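Local structure of FAD-binding PCMH-type domain-containing protein (Gibberella zeae, 6YJO) at residues A[51-54]-A[55-58]; A[329-332]-A[333-337]. The protein binds FAD through two covalent links and is probably an oxidoreductase, consistent with the oligosaccharide-oxidising flavo-enzymes of fungi. All coordinates share one frame; numbering follows the deposited sequence.

Contact 1: A[51-54]-A[55-58]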
ATOM      1  N   SER A  51     -29.833  -7.991  -0.521  1.00 95.09           N
ATOM      2  CA  SER A  51     -29.846  -9.435  -0.679  1.00 97.68           C
ATOM      3  C   SER A  51     -28.804 -10.056   0.252  1.00100.69           C
ATOM      4  O   SER A  51     -28.064  -9.359   0.949  1.00 98.37           O
ATOM      5  CB  SER A  51     -29.584  -9.822  -2.133  1.00 95.05           C
ATOM      6  OG  SER A  51     -28.322  -9.350  -2.570  1.00 91.10           O
ATOM      7  N   ALA A  52     -28.748 -11.389   0.272  1.00105.53           N
ATOM      8  CA  ALA A  52     -27.718 -12.063   1.057  1.00107.64           C
ATOM      9  C   ALA A  52     -26.326 -11.664   0.587  1.00105.69           C
ATOM     10  O   ALA A  52     -25.443 -11.382   1.406  1.00106.60           O
ATOM     11  CB  ALA A  52     -27.896 -13.578   0.976  1.00109.90           C
ATOM     12  N   GLN A  53     -26.108 -11.628  -0.731  1.00103.62           N
ATOM     13  CA  GLN A  53     -24.804 -11.227  -1.247  1.00100.92           C
ATOM     14  C   GLN A  53     -24.510  -9.764  -0.939  1.00 97.94           C
ATOM     15  O   GLN A  53     -23.350  -9.402  -0.704  1.00 94.68           O
ATOM     16  CB  GLN A  53     -24.737 -11.476  -2.755  1.00101.65           C
ATOM     17  CG  GLN A  53     -23.373 -11.211  -3.374  1.00101.11           C
ATOM     18  CD  GLN A  53     -22.265 -11.991  -2.694  1.00100.98           C
ATOM     19  OE1 GLN A  53     -22.472 -13.112  -2.230  1.00103.00           O
ATOM     20  NE2 GLN A  53     -21.080 -11.394  -2.623  1.00 99.68           N
ATOM     21  N   TRP A  54     -25.540  -8.913  -0.935  1.00 97.51           N
ATOM     22  CA  TRP A  54     -25.339  -7.508  -0.595  1.00 93.53           C
ATOM     23  C   TRP A  54     -24.792  -7.348   0.818  1.00 93.80           C
ATOM     24  O   TRP A  54     -23.987  -6.445   1.073  1.00 90.86           O
ATOM     25  CB  TRP A  54     -26.653  -6.738  -0.743  1.00 94.66           C
ATOM     26  CG  TRP A  54     -26.558  -5.296  -0.316  1.00 92.29           C
ATOM     27  CD1 TRP A  54     -26.649  -4.807   0.958  1.00 90.29           C
ATOM     28  CD2 TRP A  54     -26.355  -4.159  -1.166  1.00 91.38           C
ATOM     29  NE1 TRP A  54     -26.512  -3.440   0.952  1.00 89.51           N
ATOM     30  CE2 TRP A  54     -26.330  -3.017  -0.338  1.00 90.93           C
ATOM     31  CE3 TRP A  54     -26.193  -3.995  -2.546  1.00 90.90           C
ATOM     32  CZ2 TRP A  54     -26.150  -1.729  -0.848  1.00 91.17           C
ATOM     33  CZ3 TRP A  54     -26.014  -2.718  -3.046  1.00 90.56           C
ATOM     34  CH2 TRP A  54     -25.993  -1.604  -2.200  1.00 90.60           C
ATOM     35  N   VAL A  55     -25.208  -8.210   1.748  1.00 86.78           N
ATOM     36  CA  VAL A  55     -24.729  -8.097   3.122  1.00 90.11           C
ATOM     37  C   VAL A  55     -23.301  -8.621   3.234  1.00 84.39           C
ATOM     38  O   VAL A  55     -22.543  -8.183   4.105  1.00 93.98           O
ATOM     39  CB  VAL A  55     -25.684  -8.831   4.086  1.00 87.78           C
ATOM     40  CG1 VAL A  55     -25.205 -10.255   4.373  1.00 87.81           C
ATOM     41  CG2 VAL A  55     -25.842  -8.038   5.371  1.00 85.69           C
ATOM     42  N   LYS A  56     -22.915  -9.554   2.358  1.00 91.79           N
ATOM     43  CA  LYS A  56     -21.572 -10.115   2.359  1.00 86.65           C
ATOM     44  C   LYS A  56     -20.579  -9.231   1.615  1.00 80.49           C
ATOM     45  O   LYS A  56     -19.382  -9.283   1.913  1.00 76.23           O
ATOM     46  CB  LYS A  56     -21.615 -11.515   1.735  1.00 92.00           C
ATOM     47  CG  LYS A  56     -20.447 -12.430   2.085  1.00 95.58           C
ATOM     48  CD  LYS A  56     -20.621 -13.803   1.448  1.00 99.80           C
ATOM     49  CE  LYS A  56     -21.641 -14.664   2.180  1.00105.60           C
ATOM     50  NZ  LYS A  56     -21.132 -15.194   3.470  1.00109.01           N
ATOM     51  N   GLU A  57     -21.055  -8.417   0.669  1.00 81.21           N
ATOM     52  CA  GLU A  57     -20.203  -7.526  -0.107  1.00 82.21           C
ATOM     53  C   GLU A  57     -20.008  -6.176   0.567  1.00 81.11           C
ATOM     54  O   GLU A  57     -18.969  -5.536   0.369  1.00 79.50           O
ATOM     55  CB  GLU A  57     -20.803  -7.308  -1.502  1.00 84.92           C
ATOM     56  CG  GLU A  57     -19.803  -6.825  -2.532  1.00 86.14           C
ATOM     57  CD  GLU A  57     -18.763  -7.875  -2.866  1.00 88.65           C
ATOM     58  OE1 GLU A  57     -19.125  -8.887  -3.502  1.00 90.50           O
ATOM     59  OE2 GLU A  57     -17.589  -7.697  -2.478  1.00 88.29           O
ATOM     60  N   VAL A  58     -20.991  -5.736   1.358  1.00 81.09           N
ATOM     61  CA  VAL A  58     -20.916  -4.454   2.057  1.00 79.89           C
ATOM     62  C   VAL A  58     -20.072  -4.537   3.319  1.00 78.12           C
ATOM     63  O   VAL A  58     -19.728  -3.498   3.895  1.00 75.35           O
ATOM     64  CB  VAL A  58     -22.360  -3.986   2.326  1.00 82.95           C
ATOM     65  CG1 VAL A  58     -22.428  -2.987   3.470  1.00 83.28           C
ATOM     66  CG2 VAL A  58     -22.961  -3.394   1.053  1.00 83.18           C
TER

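Contact 2: A[329-332]-A[333-337]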
ATOM      1  N   ASN A 329       1.549 -14.473   6.767  1.00 54.05           N
ATOM      2  CA  ASN A 329       0.807 -14.408   8.029  1.00 55.14           C
ATOM      3  C   ASN A 329      -0.346 -15.412   8.040  1.00 56.97           C
ATOM      4  O   ASN A 329      -1.481 -15.087   8.395  1.00 56.51           O
ATOM      5  CB  ASN A 329       0.298 -12.985   8.285  1.00 56.12           C
ATOM      6  CG  ASN A 329      -0.136 -12.763   9.726  1.00 57.86           C
ATOM      7  OD1 ASN A 329       0.523 -13.220  10.662  1.00 58.80           O
ATOM      8  ND2 ASN A 329      -1.249 -12.051   9.910  1.00 56.11           N
ATOM      9  N   GLY A 330      -0.045 -16.654   7.652  1.00 56.92           N
ATOM     10  CA  GLY A 330      -1.024 -17.721   7.657  1.00 56.55           C
ATOM     11  C   GLY A 330      -1.955 -17.767   6.463  1.00 56.13           C
ATOM     12  O   GLY A 330      -2.673 -18.764   6.300  1.00 55.36           O
ATOM     13  N   GLN A 331      -1.976 -16.731   5.625  1.00 57.01           N
ATOM     14  CA  GLN A 331      -2.907 -16.657   4.506  1.00 60.28           C
ATOM     15  C   GLN A 331      -2.323 -17.341   3.277  1.00 61.38           C
ATOM     16  O   GLN A 331      -1.183 -17.066   2.886  1.00 59.34           O
ATOM     17  CB  GLN A 331      -3.240 -15.201   4.187  1.00 61.43           C
ATOM     18  CG  GLN A 331      -4.312 -14.608   5.079  1.00 64.06           C
ATOM     19  CD  GLN A 331      -5.634 -14.434   4.361  1.00 67.91           C
ATOM     20  OE1 GLN A 331      -6.616 -15.105   4.673  1.00 69.82           O
ATOM     21  NE2 GLN A 331      -5.663 -13.526   3.390  1.00 68.10           N
ATOM     22  N   ALA A 332      -3.112 -18.221   2.664  1.00 62.47           N
ATOM     23  CA  ALA A 332      -2.672 -18.897   1.452  1.00 61.43           C
ATOM     24  C   ALA A 332      -2.465 -17.880   0.333  1.00 57.66           C
ATOM     25  O   ALA A 332      -3.251 -16.945   0.172  1.00 55.54           O
ATOM     26  CB  ALA A 332      -3.697 -19.953   1.042  1.00 63.10           C
ATOM     27  N   LEU A 333      -1.401 -18.072  -0.451  1.00 56.02           N
ATOM     28  CA  LEU A 333      -1.006 -17.063  -1.432  1.00 53.69           C
ATOM     29  C   LEU A 333      -2.113 -16.821  -2.452  1.00 52.89           C
ATOM     30  O   LEU A 333      -2.610 -15.699  -2.589  1.00 50.75           O
ATOM     31  CB  LEU A 333       0.295 -17.485  -2.126  1.00 55.01           C
ATOM     32  CG  LEU A 333       1.629 -17.247  -1.406  1.00 54.74           C
ATOM     33  CD1 LEU A 333       2.763 -17.249  -2.420  1.00 54.58           C
ATOM     34  CD2 LEU A 333       1.637 -15.936  -0.613  1.00 52.14           C
ATOM     35  N   ASP A 334      -2.537 -17.869  -3.159  1.00 55.96           N
ATOM     36  CA  ASP A 334      -3.448 -17.707  -4.288  1.00 57.54           C
ATOM     37  C   ASP A 334      -4.829 -17.260  -3.820  1.00 59.94           C
ATOM     38  O   ASP A 334      -5.793 -18.022  -3.912  1.00 63.21           O
ATOM     39  CB  ASP A 334      -3.542 -19.015  -5.083  1.00 59.13           C
ATOM     40  CG  ASP A 334      -4.244 -18.841  -6.417  1.00 62.54           C
ATOM     41  OD1 ASP A 334      -4.721 -17.721  -6.697  1.00 60.87           O
ATOM     42  OD2 ASP A 334      -4.315 -19.822  -7.189  1.00 62.89           O
ATOM     43  N   GLN A 335      -4.936 -16.020  -3.340  1.00 57.39           N
ATOM     44  CA  GLN A 335      -6.213 -15.472  -2.889  1.00 57.26           C
ATOM     45  C   GLN A 335      -7.047 -15.050  -4.091  1.00 60.02           C
ATOM     46  O   GLN A 335      -6.541 -14.386  -5.001  1.00 60.93           O
ATOM     47  CB  GLN A 335      -6.003 -14.262  -1.974  1.00 53.87           C
ATOM     48  CG  GLN A 335      -5.514 -14.568  -0.567  1.00 53.50           C
ATOM     49  CD  GLN A 335      -6.429 -15.518   0.190  1.00 55.78           C
ATOM     50  OE1 GLN A 335      -7.606 -15.661  -0.139  1.00 56.66           O
ATOM     51  NE2 GLN A 335      -5.881 -16.189   1.198  1.00 57.09           N
ATOM     52  N   ARG A 336      -8.325 -15.422  -4.088  1.00 62.18           N
ATOM     53  CA  ARG A 336      -9.253 -15.041  -5.145  1.00 64.49           C
ATOM     54  C   ARG A 336     -10.633 -14.829  -4.541  1.00 67.03           C
ATOM     55  O   ARG A 336     -10.840 -14.979  -3.332  1.00 69.15           O
ATOM     56  CB  ARG A 336      -9.316 -16.101  -6.251  1.00 66.81           C
ATOM     57  CG  ARG A 336      -7.997 -16.330  -6.961  1.00 67.33           C
ATOM     58  CD  ARG A 336      -8.122 -17.340  -8.087  1.00 69.64           C
ATOM     59  NE  ARG A 336      -8.858 -16.809  -9.231  1.00 70.67           N
ATOM     60  CZ  ARG A 336      -8.731 -17.248 -10.479  1.00 73.31           C
ATOM     61  NH1 ARG A 336      -7.883 -18.226 -10.770  1.00 74.89           N
ATOM     62  NH2 ARG A 336      -9.450 -16.697 -11.447  1.00 74.22           N
ATOM     63  N   ARG A 337     -11.576 -14.489  -5.399  1.00 67.56           N
ATOM     64  CA  ARG A 337     -12.971 -14.324  -5.023  1.00 69.30           C
ATOM     65  C   ARG A 337     -13.642 -15.690  -4.892  1.00 72.56           C
ATOM     66  O   ARG A 337     -13.417 -16.574  -5.722  1.00 74.69           O
ATOM     67  CB  ARG A 337     -13.699 -13.480  -6.066  1.00 69.63           C
ATOM     68  CG  ARG A 337     -15.178 -13.300  -5.818  1.00 72.34           C
ATOM     69  CD  ARG A 337     -15.778 -12.350  -6.840  1.00 73.38           C
ATOM     70  NE  ARG A 337     -17.141 -11.963  -6.488  1.00 75.48           N
ATOM     71  CZ  ARG A 337     -17.443 -10.996  -5.627  1.00 75.37           C
ATOM     72  NH1 ARG A 337     -16.477 -10.317  -5.021  1.00 71.93           N
ATOM     73  NH2 ARG A 337     -18.712 -10.713  -5.366  1.00 78.71           N
TER

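Contact 1: A[51-54]-A[55-58]
The short helix 52-57, which packs against strand 71-73, is held along its length by contacts between Gln53 and Glu57 and between Trp54 and Val58, each one helical turn apart. Methyl CG2 of Val58 sits over one face of the indole, 3.7 Å from the centroid of the five-membered ring of Trp54 and 20° off the ring normal, a CH-pi contact. The indole lies beneath this methyl because CG of Trp54 is anti to the backbone N (chi1 176°), which runs the ring alongside the following turn.

At the start of the helix Ser51 is the N-cap: its OG accepts from Trp54 N at 3.3 Å, and the same hydroxyl is also hydrogen-bonded to the carbonyl of Pro48. Beyond the cap the i to i+4 ladder runs from Val55 N to Ser51 O through to Val58 N and Trp54 O. Its shortest rung is Glu57 N to Gln53 O, 2.8 Å.

The same two residues meet again through their side chains. NE2 of Gln53 donates to OE1 of Glu57 over 3.3 Å; the acceptor lies in the plane of the amide, whereas the donor comes from above the carboxylate, and the two planes are turned 52° apart. Both chains bend at chi2, which brings their ends together. The hydrogen bond from the amide is the lesser interaction of Glu57, since the same OE1 forms a salt bridge with Arg337. Trp54, Glu57 and Val58 all touch Ile72 of strand 71-73, and the side chain of Glu57 lies about 9 Å from the bound FAD.

Contact 2: A[329-332]-A[333-337]
Gln335 folds back on the preceding loop residues, with its side-chain amide beside Ala332 and Gln331, in the connection between helix 320-326 and strand 346-352. A weak hydrogen bond joins the segments: NE2 of Gln335 reaches Ala332 O over 2.9 Å, but the angle at the hydrogen is only 121°. CG of Gln335 is anti to its carbonyl carbon (chi1 -74°) and the chain bends again at chi2, which turns the amide back toward Ala332 O. The backbone from Leu333 to Gln335 makes an inverse gamma turn centred on Asp334, whose side chain has a weak hydrogen bond to His144.

Side chains also meet by packing. Those of Gln331 and Gln335 cross at about a right angle, yet their amide planes are within 3° of parallel, and CB of Gln331 lies 4.1 Å from NE2 of Gln335. Leu333 is buried, its side chain resting on Ile321 and Leu324 of helix 320-326 and on Thr147 of helix 142-152.

Ion pairs fasten the end of segment 333-337, where Arg336 forms a salt bridge with Asp124 and Arg337 bridges Asp121 and Glu57. With a weak, bent side-chain hydrogen bond across the segments, the path of this loop, which brings the side chain of Gln331 to about 7 Å from the FAD, probably depends more on the buried leucine and the arginines' partners elsewhere in the chain.

Contact 1 is partly buried and belongs to one regular element, helix 52-57, whereas contact 2 is a surface contact in an irregular loop; their centres are 21 Å apart. The first combines a backbone ladder, a side-chain amide-carboxylate hydrogen bond and an indole-methyl contact, while the second has a weak amide-to-carbonyl bond. They nevertheless meet directly: NH2 of Arg337 lies 2.6 Å from OE1 of Glu57 in a salt bridge, and the guanidinium also packs against Gln53. The segment 329-337 thus runs from near the flavin at Gln331 to the helix at Arg337, and contact 2 comes a little nearer to the cofactor than contact 1.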